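Local coordinates for exonuclease mut-7 homolog (Aedes aegypti, PDB 7JW2), which probably trims the 3' ends of Argonaute-bound microRNAs as a magnesium-dependent 3'-5' exoribonuclease, of which this chain is the exonuclease domain, at residues 28-39 against 51-62; 138-146 against 153-161. All coordinates share one frame; numbering follows the deposited sequence.

Contact 1. Residues 28-39 against 51-62; sequences LCRQSMIAFASE and SLIQLATWDDVY. Unlike the reference sequence in segment 28-39: Ala37 (reference Asp).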
loop_
_atom_site.group_PDB
_atom_site.type_symbol
_atom_site.label_atom_id
_atom_site.label_comp_id
_atom_site.label_asym_id
_atom_site.label_seq_id
_atom_site.Cartn_x
_atom_site.Cartn_y
_atom_site.Cartn_z
ATOM N N LEU A 28 -2.387 -6.680 5.322
ATOM C CA LEU A 28 -3.571 -7.493 5.054
ATOM C C LEU A 28 -3.437 -8.332 3.794
ATOM O O LEU A 28 -4.017 -9.427 3.725
ATOM C CB LEU A 28 -4.814 -6.616 4.942
ATOM C CG LEU A 28 -5.175 -5.879 6.219
ATOM C CD1 LEU A 28 -6.474 -5.112 6.014
ATOM C CD2 LEU A 28 -5.319 -6.831 7.399
ATOM N N CYS A 29 -2.707 -7.847 2.785
ATOM C CA CYS A 29 -2.627 -8.608 1.545
ATOM C C CYS A 29 -1.887 -9.930 1.708
ATOM O O CYS A 29 -1.970 -10.765 0.805
ATOM C CB CYS A 29 -1.983 -7.772 0.440
ATOM S SG CYS A 29 -0.207 -7.598 0.562
ATOM N N ARG A 30 -1.194 -10.160 2.825
ATOM C CA ARG A 30 -0.558 -11.458 3.054
ATOM C C ARG A 30 -1.264 -12.311 4.093
ATOM O O ARG A 30 -0.801 -13.417 4.382
ATOM C CB ARG A 30 0.896 -11.278 3.474
ATOM C CG ARG A 30 1.706 -10.534 2.449
ATOM C CD ARG A 30 1.754 -11.234 1.083
ATOM N NE ARG A 30 2.179 -12.633 1.128
ATOM C CZ ARG A 30 3.447 -13.031 1.069
ATOM N NH1 ARG A 30 4.421 -12.136 0.970
ATOM N NH2 ARG A 30 3.745 -14.322 1.101
ATOM N N GLN A 31 -2.362 -11.846 4.657
ATOM C CA GLN A 31 -3.061 -12.639 5.646
ATOM C C GLN A 31 -3.938 -13.689 4.982
ATOM O O GLN A 31 -4.381 -13.539 3.841
ATOM C CB GLN A 31 -3.945 -11.742 6.513
ATOM C CG GLN A 31 -3.189 -10.690 7.302
ATOM C CD GLN A 31 -2.583 -11.235 8.572
ATOM O OE1 GLN A 31 -2.971 -12.311 9.051
ATOM N NE2 GLN A 31 -1.630 -10.501 9.135
ATOM N N SER A 32 -4.204 -14.761 5.732
ATOM C CA SER A 32 -5.105 -15.811 5.280
ATOM C C SER A 32 -6.473 -15.758 5.937
ATOM O O SER A 32 -7.398 -16.423 5.454
ATOM C CB SER A 32 -4.500 -17.197 5.535
ATOM O OG SER A 32 -3.381 -17.368 4.696
ATOM N N MET A 33 -6.634 -14.961 6.994
ATOM C CA MET A 33 -7.921 -14.827 7.665
ATOM C C MET A 33 -8.033 -13.419 8.234
ATOM O O MET A 33 -7.130 -12.971 8.951
ATOM C CB MET A 33 -8.090 -15.870 8.776
ATOM C CG MET A 33 -9.442 -15.774 9.460
ATOM S SD MET A 33 -9.874 -17.140 10.554
ATOM C CE MET A 33 -8.454 -17.134 11.603
ATOM N N ILE A 34 -9.147 -12.742 7.919
ATOM C CA ILE A 34 -9.431 -11.373 8.345
ATOM C C ILE A 34 -10.888 -11.333 8.780
ATOM O O ILE A 34 -11.742 -12.004 8.201
ATOM C CB ILE A 34 -9.209 -10.337 7.214
ATOM C CG1 ILE A 34 -7.817 -10.484 6.629
ATOM C CG2 ILE A 34 -9.428 -8.885 7.701
ATOM C CD1 ILE A 34 -6.786 -9.964 7.495
ATOM N N ALA A 35 -11.184 -10.526 9.788
ATOM C CA ALA A 35 -12.565 -10.270 10.160
ATOM C C ALA A 35 -12.901 -8.824 9.832
ATOM O O ALA A 35 -12.030 -7.957 9.876
ATOM C CB ALA A 35 -12.794 -10.555 11.646
ATOM N N PHE A 36 -14.156 -8.564 9.478
ATOM C CA PHE A 36 -14.526 -7.181 9.180
ATOM C C PHE A 36 -15.875 -6.824 9.779
ATOM O O PHE A 36 -16.750 -7.676 9.999
ATOM C CB PHE A 36 -14.501 -6.870 7.664
ATOM C CG PHE A 36 -15.609 -7.492 6.860
ATOM C CD1 PHE A 36 -16.819 -6.846 6.664
ATOM C CD2 PHE A 36 -15.397 -8.700 6.224
ATOM C CE1 PHE A 36 -17.823 -7.430 5.889
ATOM C CE2 PHE A 36 -16.379 -9.287 5.439
ATOM C CZ PHE A 36 -17.594 -8.655 5.269
ATOM N N ALA A 37 -16.016 -5.525 10.034
ATOM C CA ALA A 37 -17.223 -4.888 10.540
ATOM C C ALA A 37 -17.170 -3.426 10.123
ATOM O O ALA A 37 -16.169 -2.958 9.568
ATOM C CB ALA A 37 -17.337 -5.033 12.061
ATOM N N SER A 38 -18.263 -2.700 10.384
ATOM C CA SER A 38 -18.315 -1.297 9.994
ATOM C C SER A 38 -19.256 -0.544 10.915
ATOM O O SER A 38 -20.129 -1.133 11.563
ATOM C CB SER A 38 -18.739 -1.137 8.530
ATOM O OG SER A 38 -20.052 -1.602 8.304
ATOM N N GLU A 39 -19.050 0.773 10.969
ATOM C CA GLU A 39 -19.917 1.671 11.714
ATOM C C GLU A 39 -20.407 2.771 10.785
ATOM O O GLU A 39 -19.647 3.298 9.965
ATOM C CB GLU A 39 -19.209 2.301 12.935
ATOM C CG GLU A 39 -18.490 1.325 13.872
ATOM C CD GLU A 39 -19.376 0.208 14.379
ATOM O OE1 GLU A 39 -18.843 -0.900 14.630
ATOM O OE2 GLU A 39 -20.606 0.421 14.530
ATOM N N SER A 51 -18.929 5.631 8.518
ATOM C CA SER A 51 -17.981 6.292 9.408
ATOM C C SER A 51 -16.663 5.529 9.511
ATOM O O SER A 51 -15.596 6.106 9.280
ATOM C CB SER A 51 -18.608 6.478 10.801
ATOM O OG SER A 51 -17.641 6.928 11.734
ATOM N N LEU A 52 -16.730 4.236 9.843
ATOM C CA LEU A 52 -15.562 3.387 10.040
ATOM C C LEU A 52 -15.761 2.072 9.313
ATOM O O LEU A 52 -16.885 1.581 9.211
ATOM C CB LEU A 52 -15.320 3.062 11.527
ATOM C CG LEU A 52 -14.994 4.201 12.493
ATOM C CD1 LEU A 52 -14.861 3.632 13.898
ATOM C CD2 LEU A 52 -13.716 4.912 12.089
ATOM N N ILE A 53 -14.657 1.512 8.809
ATOM C CA ILE A 53 -14.574 0.099 8.434
ATOM C C ILE A 53 -13.440 -0.523 9.234
ATOM O O ILE A 53 -12.323 0.013 9.253
ATOM C CB ILE A 53 -14.356 -0.077 6.923
ATOM C CG1 ILE A 53 -15.586 0.431 6.163
ATOM C CG2 ILE A 53 -14.121 -1.560 6.602
ATOM C CD1 ILE A 53 -15.340 0.568 4.683
ATOM N N GLN A 54 -13.725 -1.627 9.922
ATOM C CA GLN A 54 -12.756 -2.251 10.818
ATOM C C GLN A 54 -12.319 -3.600 10.252
ATOM O O GLN A 54 -13.166 -4.429 9.904
ATOM C CB GLN A 54 -13.312 -2.438 12.236
ATOM C CG GLN A 54 -13.887 -1.186 12.918
ATOM C CD GLN A 54 -15.393 -1.072 12.757
ATOM O OE1 GLN A 54 -15.873 -0.330 11.899
ATOM N NE2 GLN A 54 -16.142 -1.794 13.590
ATOM N N LEU A 55 -11.006 -3.798 10.166
ATOM C CA LEU A 55 -10.414 -5.030 9.647
ATOM C C LEU A 55 -9.460 -5.587 10.687
ATOM O O LEU A 55 -8.487 -4.919 11.053
ATOM C CB LEU A 55 -9.677 -4.773 8.330
ATOM C CG LEU A 55 -10.492 -4.005 7.289
ATOM C CD1 LEU A 55 -9.673 -3.636 6.056
ATOM C CD2 LEU A 55 -11.742 -4.777 6.892
ATOM N N ALA A 56 -9.716 -6.818 11.136
ATOM C CA ALA A 56 -8.958 -7.431 12.221
ATOM C C ALA A 56 -8.214 -8.676 11.753
ATOM O O ALA A 56 -8.774 -9.512 11.044
ATOM C CB ALA A 56 -9.886 -7.817 13.380
ATOM N N THR A 57 -6.973 -8.801 12.196
ATOM C CA THR A 57 -6.215 -10.050 12.139
ATOM C C THR A 57 -5.995 -10.526 13.566
ATOM O O THR A 57 -6.343 -9.842 14.528
ATOM C CB THR A 57 -4.867 -9.853 11.443
ATOM O OG1 THR A 57 -3.958 -9.229 12.356
ATOM C CG2 THR A 57 -5.000 -8.969 10.221
ATOM N N TRP A 58 -5.383 -11.705 13.718
ATOM C CA TRP A 58 -5.104 -12.167 15.070
ATOM C C TRP A 58 -4.137 -11.253 15.810
ATOM O O TRP A 58 -4.066 -11.311 17.044
ATOM C CB TRP A 58 -4.537 -13.585 15.042
ATOM C CG TRP A 58 -5.572 -14.634 14.863
ATOM C CD1 TRP A 58 -5.707 -15.469 13.802
ATOM C CD2 TRP A 58 -6.630 -14.958 15.771
ATOM N NE1 TRP A 58 -6.772 -16.311 13.997
ATOM C CE2 TRP A 58 -7.367 -16.009 15.191
ATOM C CE3 TRP A 58 -7.022 -14.465 17.018
ATOM C CZ2 TRP A 58 -8.470 -16.573 15.809
ATOM C CZ3 TRP A 58 -8.116 -15.035 17.637
ATOM C CH2 TRP A 58 -8.829 -16.075 17.030
ATOM N N ASP A 59 -3.397 -10.402 15.089
ATOM C CA ASP A 59 -2.336 -9.603 15.684
ATOM C C ASP A 59 -2.594 -8.106 15.691
ATOM O O ASP A 59 -1.927 -7.396 16.444
ATOM C CB ASP A 59 -1.009 -9.856 14.951
ATOM C CG ASP A 59 -0.554 -11.287 15.064
ATOM O OD1 ASP A 59 -0.546 -11.803 16.194
ATOM O OD2 ASP A 59 -0.205 -11.889 14.027
ATOM N N ASP A 60 -3.515 -7.610 14.864
ATOM C CA ASP A 60 -3.717 -6.176 14.701
ATOM C C ASP A 60 -5.167 -5.914 14.331
ATOM O O ASP A 60 -5.806 -6.723 13.655
ATOM C CB ASP A 60 -2.815 -5.574 13.601
ATOM C CG ASP A 60 -1.330 -5.651 13.935
ATOM O OD1 ASP A 60 -0.679 -6.663 13.579
ATOM O OD2 ASP A 60 -0.816 -4.685 14.537
ATOM N N VAL A 61 -5.671 -4.749 14.731
ATOM C CA VAL A 61 -6.962 -4.272 14.257
ATOM C C VAL A 61 -6.760 -2.915 13.608
ATOM O O VAL A 61 -6.116 -2.034 14.192
ATOM C CB VAL A 61 -8.002 -4.179 15.385
ATOM C CG1 VAL A 61 -9.334 -3.744 14.807
ATOM C CG2 VAL A 61 -8.146 -5.528 16.081
ATOM N N TYR A 62 -7.285 -2.762 12.396
ATOM C CA TYR A 62 -7.240 -1.509 11.656
ATOM C C TYR A 62 -8.635 -0.914 11.570
ATOM O O TYR A 62 -9.602 -1.614 11.268
ATOM C CB TYR A 62 -6.691 -1.744 10.248
ATOM C CG TYR A 62 -5.306 -2.338 10.229
ATOM C CD1 TYR A 62 -5.116 -3.716 10.168
ATOM C CD2 TYR A 62 -4.182 -1.530 10.272
ATOM C CE1 TYR A 62 -3.846 -4.260 10.141
ATOM C CE2 TYR A 62 -2.913 -2.070 10.253
ATOM C CZ TYR A 62 -2.755 -3.435 10.194
ATOM O OH TYR A 62 -1.490 -3.980 10.173
HETATM O O HOH W 1 -5.213 -13.189 11.043
HETATM O O HOH W 2 -2.137 -12.431 11.779
HETATM O O HOH W 3 0.509 -10.080 11.500
#

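Contact 2. Residues 138-146 against 153-161; sequences FRFPYHEES and NLVRLCLGK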
loop_
_atom_site.group_PDB
_atom_site.type_symbol
_atom_site.label_atom_id
_atom_site.label_comp_id
_atom_site.label_asym_id
_atom_site.label_seq_id
_atom_site.Cartn_x
_atom_site.Cartn_y
_atom_site.Cartn_z
ATOM N N PHE A 138 -23.259 -30.973 19.323
ATOM C CA PHE A 138 -22.523 -29.718 19.400
ATOM C C PHE A 138 -22.945 -28.910 20.619
ATOM O O PHE A 138 -24.135 -28.643 20.821
ATOM C CB PHE A 138 -22.742 -28.898 18.130
ATOM C CG PHE A 138 -21.938 -27.623 18.082
ATOM C CD1 PHE A 138 -22.370 -26.478 18.740
ATOM C CD2 PHE A 138 -20.748 -27.570 17.371
ATOM C CE1 PHE A 138 -21.629 -25.322 18.698
ATOM C CE2 PHE A 138 -20.004 -26.402 17.318
ATOM C CZ PHE A 138 -20.442 -25.282 17.981
ATOM N N ARG A 139 -21.963 -28.493 21.416
ATOM C CA ARG A 139 -22.201 -27.645 22.577
ATOM C C ARG A 139 -21.254 -26.453 22.542
ATOM O O ARG A 139 -20.036 -26.625 22.474
ATOM C CB ARG A 139 -21.998 -28.414 23.889
ATOM C CG ARG A 139 -23.117 -29.371 24.272
ATOM C CD ARG A 139 -24.508 -28.779 24.053
ATOM N NE ARG A 139 -25.555 -29.697 24.499
ATOM C CZ ARG A 139 -25.842 -30.854 23.907
ATOM N NH1 ARG A 139 -25.172 -31.243 22.831
ATOM N NH2 ARG A 139 -26.809 -31.625 24.389
ATOM N N PHE A 140 -21.808 -25.244 22.613
ATOM C CA PHE A 140 -20.980 -24.075 22.848
ATOM C C PHE A 140 -20.324 -24.182 24.226
ATOM O O PHE A 140 -20.879 -24.811 25.137
ATOM C CB PHE A 140 -21.821 -22.802 22.748
ATOM C CG PHE A 140 -22.175 -22.422 21.337
ATOM C CD1 PHE A 140 -23.424 -22.712 20.813
ATOM C CD2 PHE A 140 -21.248 -21.768 20.534
ATOM C CE1 PHE A 140 -23.748 -22.368 19.512
ATOM C CE2 PHE A 140 -21.568 -21.412 19.232
ATOM C CZ PHE A 140 -22.812 -21.713 18.720
ATOM N N PRO A 141 -19.131 -23.607 24.404
ATOM C CA PRO A 141 -18.444 -23.731 25.704
ATOM C C PRO A 141 -19.170 -23.040 26.837
ATOM O O PRO A 141 -18.945 -23.376 28.007
ATOM C CB PRO A 141 -17.076 -23.086 25.456
ATOM C CG PRO A 141 -17.221 -22.287 24.185
ATOM C CD PRO A 141 -18.324 -22.896 23.392
ATOM N N TYR A 142 -20.004 -22.058 26.532
ATOM C CA TYR A 142 -20.832 -21.417 27.541
ATOM C C TYR A 142 -22.255 -21.532 27.041
ATOM O O TYR A 142 -22.943 -20.529 26.840
ATOM C CB TYR A 142 -20.381 -19.974 27.768
ATOM C CG TYR A 142 -18.919 -19.919 28.118
ATOM C CD1 TYR A 142 -18.493 -20.034 29.435
ATOM C CD2 TYR A 142 -17.953 -19.813 27.121
ATOM C CE1 TYR A 142 -17.151 -20.017 29.756
ATOM C CE2 TYR A 142 -16.617 -19.784 27.427
ATOM C CZ TYR A 142 -16.210 -19.895 28.744
ATOM O OH TYR A 142 -14.864 -19.870 29.046
ATOM N N HIS A 143 -22.676 -22.775 26.819
ATOM C CA HIS A 143 -23.906 -23.053 26.096
ATOM C C HIS A 143 -25.111 -22.511 26.844
ATOM O O HIS A 143 -25.160 -22.517 28.077
ATOM C CB HIS A 143 -24.070 -24.558 25.871
ATOM C CG HIS A 143 -24.908 -24.900 24.676
ATOM N ND1 HIS A 143 -24.366 -25.146 23.436
ATOM C CD2 HIS A 143 -26.248 -25.026 24.530
ATOM C CE1 HIS A 143 -25.331 -25.408 22.573
ATOM N NE2 HIS A 143 -26.484 -25.344 23.214
ATOM N N GLU A 144 -26.070 -22.008 26.075
ATOM C CA GLU A 144 -27.368 -21.594 26.573
ATOM C C GLU A 144 -28.404 -22.039 25.555
ATOM O O GLU A 144 -28.090 -22.282 24.388
ATOM C CB GLU A 144 -27.438 -20.078 26.806
ATOM C CG GLU A 144 -26.346 -19.536 27.718
ATOM C CD GLU A 144 -26.492 -18.054 27.983
ATOM O OE1 GLU A 144 -25.559 -17.455 28.561
ATOM O OE2 GLU A 144 -27.542 -17.490 27.609
ATOM N N GLU A 145 -29.646 -22.156 26.011
ATOM C CA GLU A 145 -30.728 -22.656 25.175
ATOM C C GLU A 145 -31.469 -21.505 24.508
ATOM O O GLU A 145 -31.850 -20.536 25.174
ATOM C CB GLU A 145 -31.705 -23.487 26.007
ATOM C CG GLU A 145 -31.560 -24.989 25.835
ATOM C CD GLU A 145 -32.847 -25.727 26.152
ATOM O OE1 GLU A 145 -33.500 -26.222 25.208
ATOM O OE2 GLU A 145 -33.214 -25.800 27.345
ATOM N N SER A 146 -31.645 -21.614 23.191
ATOM C CA SER A 146 -32.555 -20.776 22.412
ATOM C C SER A 146 -32.387 -19.284 22.713
ATOM O O SER A 146 -33.323 -18.587 23.105
ATOM C CB SER A 146 -34.005 -21.215 22.633
ATOM O OG SER A 146 -34.192 -22.554 22.211
ATOM N N ASN A 153 -25.165 -12.368 21.671
ATOM C CA ASN A 153 -25.422 -13.687 22.243
ATOM C C ASN A 153 -24.385 -14.706 21.779
ATOM O O ASN A 153 -24.003 -15.599 22.544
ATOM C CB ASN A 153 -26.834 -14.143 21.890
ATOM C CG ASN A 153 -27.890 -13.387 22.675
ATOM O OD1 ASN A 153 -27.578 -12.729 23.667
ATOM N ND2 ASN A 153 -29.136 -13.471 22.231
ATOM N N LEU A 154 -23.916 -14.593 20.533
ATOM C CA LEU A 154 -22.872 -15.499 20.063
ATOM C C LEU A 154 -21.572 -15.290 20.830
ATOM O O LEU A 154 -20.838 -16.248 21.101
ATOM C CB LEU A 154 -22.651 -15.306 18.561
ATOM C CG LEU A 154 -21.776 -16.357 17.892
ATOM C CD1 LEU A 154 -22.226 -17.775 18.285
ATOM C CD2 LEU A 154 -21.811 -16.155 16.377
ATOM N N VAL A 155 -21.255 -14.040 21.173
ATOM C CA VAL A 155 -20.084 -13.767 22.000
ATOM C C VAL A 155 -20.209 -14.456 23.356
ATOM O O VAL A 155 -19.252 -15.062 23.851
ATOM C CB VAL A 155 -19.878 -12.249 22.151
ATOM C CG1 VAL A 155 -18.902 -11.958 23.261
ATOM C CG2 VAL A 155 -19.353 -11.667 20.838
ATOM N N ARG A 156 -21.382 -14.366 23.985
ATOM C CA ARG A 156 -21.559 -15.026 25.276
ATOM C C ARG A 156 -21.411 -16.538 25.153
ATOM O O ARG A 156 -20.735 -17.168 25.972
ATOM C CB ARG A 156 -22.916 -14.676 25.874
ATOM C CG ARG A 156 -23.002 -14.968 27.371
ATOM C CD ARG A 156 -24.220 -14.303 27.969
ATOM N NE ARG A 156 -25.446 -14.897 27.450
ATOM C CZ ARG A 156 -26.252 -14.309 26.568
ATOM N NH1 ARG A 156 -25.957 -13.106 26.098
ATOM N NH2 ARG A 156 -27.349 -14.928 26.153
ATOM N N LEU A 157 -22.034 -17.132 24.129
ATOM C CA LEU A 157 -21.966 -18.581 23.941
ATOM C C LEU A 157 -20.536 -19.057 23.720
ATOM O O LEU A 157 -20.156 -20.136 24.185
ATOM C CB LEU A 157 -22.834 -18.998 22.758
ATOM C CG LEU A 157 -24.345 -18.914 22.939
ATOM C CD1 LEU A 157 -25.026 -18.873 21.593
ATOM C CD2 LEU A 157 -24.826 -20.107 23.729
ATOM N N CYS A 158 -19.732 -18.280 22.996
ATOM C CA CYS A 158 -18.399 -18.743 22.637
ATOM C C CYS A 158 -17.330 -18.321 23.630
ATOM O O CYS A 158 -16.373 -19.066 23.847
ATOM C CB CYS A 158 -18.009 -18.226 21.244
ATOM S SG CYS A 158 -18.985 -18.892 19.908
ATOM N N LEU A 159 -17.454 -17.138 24.228
ATOM C CA LEU A 159 -16.397 -16.604 25.067
ATOM C C LEU A 159 -16.781 -16.417 26.526
ATOM O O LEU A 159 -15.901 -16.101 27.336
ATOM C CB LEU A 159 -15.915 -15.263 24.502
ATOM C CG LEU A 159 -15.678 -15.222 22.992
ATOM C CD1 LEU A 159 -15.327 -13.803 22.619
ATOM C CD2 LEU A 159 -14.588 -16.198 22.557
ATOM N N GLY A 160 -18.048 -16.599 26.887
ATOM C CA GLY A 160 -18.430 -16.570 28.288
ATOM C C GLY A 160 -18.417 -15.204 28.923
ATOM O O GLY A 160 -18.399 -15.100 30.155
ATOM N N LYS A 161 -18.425 -14.145 28.120
ATOM C CA LYS A 161 -18.485 -12.787 28.630
ATOM C C LYS A 161 -19.556 -12.003 27.887
ATOM O O LYS A 161 -19.981 -12.363 26.786
ATOM C CB LYS A 161 -17.125 -12.091 28.511
ATOM C CG LYS A 161 -16.062 -12.721 29.396
ATOM C CD LYS A 161 -14.689 -12.159 29.104
ATOM C CE LYS A 161 -13.658 -12.735 30.056
ATOM N NZ LYS A 161 -12.495 -11.824 30.221
#

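Contact 1. Residues 28-39 against 51-62
Glu39 and Gln54 meet at about a right angle on the sheet face of Ala37 and Leu52. Bends at chi2 in Gln54 (96°) and Glu39 (-54°) bring amide and carboxylate together: Gln54 NE2 reaches Glu39 OE1 on its anti side at 3.0 Å, the planes 33° apart. NE2 also bonds Ala185 O in helix 179-205, so two acceptors probably hold this rotation. Ala37 CB, where the natural sequence has aspartate, lies 3.8 Å from Gln54 NE2. On the other face Leu55 CD2 touches Phe36 CB and Leu55 CD1 meets Leu28 CD1, each at 3.5 Å. Thr57 CG2 packs tightly against Ile34 CD1 (3.4 Å); Gln31, bonded to Asp27 OD1 through NE2, runs at about a right angle to Thr57, its CD 3.7 Å from Thr57 CG2. Trp58 N donates to a water within bonding distance of Gln31 OE1 and Met33 O, which probably share its protons. Ser38, whose CB points to the Leu55 face, bonds Asp99 and Trp40 through OG. Ala35-Ala56, Ala37-Gln54 and Glu39-Leu52 are hydrogen-bonded antiparallel pairs; Glu39 O accepts from both Ser51 N and Leu52 N, a classic beta bulge. The strands form the hairpin of the mixed sheet in a DEDD-type, RNase H-like exonuclease fold.

Contact 2. Residues 138-146 against 153-161
Arg156 NE donates to Glu144 OE1 over 2.8 Å, the shortest polar bond between the loop 138-146 and the helix 153-159. The grip is side-on and two-pronged: NH2 of the same arginine holds Glu144 OE2 at 3.0 Å. Both oxygens lie in the guanidinium plane, but that plane is turned 37° from the carboxylate, so NE comes to OE1 from the syn side and well out of plane, while NH2 meets OE2 from above. A bend at chi3 (67°) swings the arginine head across the extended glutamate chain, and on its other side Arg156 NH1 is held by Asn153 OD1, one helical turn earlier, which holds the head between the carboxylate and the Asn153 amide oxygen.

Next to the salt bridge along the loop, Tyr142 N donates to Leu157 O at 3.0 Å, tying the loop backbone to the helix near its C-terminal end. The loop lies between helices 125-132 and 151-159 of the RNase H-like exonuclease domain and packs on the latter. Gly160 is the first residue to leave helical geometry, with positive phi. The Tyr142 ring lies flat on this glycine, with Gly160 CA 3.5 Å from the ring centroid in a CH-pi contact, while the carbonyl oxygens of Leu157 and Cys158 sit at the ring edge.

On the buried side, Phe140 carries the apolar part. Leu157 CB stands over one face of its ring, and Phe138 CE1 covers the opposite face. Cys158 SG approaches Phe140 CE2 obliquely at 3.7 Å in a sulfur-aromatic contact, and Leu154 CD1 reaches the same carbon at 3.8 Å. Trp129 of helix 125-132 meets the Phe140 ring with the planes about 80° apart. The CB of His143 points away from the helix, and its ND1 accepts from Phe140 N within the loop.

Contact 1 belongs to the core and contact 2 to the periphery: their centres lie about 7 and 19 Å from the centre of the chain, and about 24 Å from each other. They share no residue and do not touch, the nearest atoms being about 8 Å apart, yet both pack against helix 179-205, contact 1 through residues such as Ala35 and Leu52, contact 2 through Leu154 and Leu159. In 28-39 against 51-62, a ladder of backbone bonds does most of the polar work between buried side chains. In 138-146 against 153-161, a single backbone bond is joined by a salt bridge toward the surface and aromatic rings against the helix and the glycine that follows it.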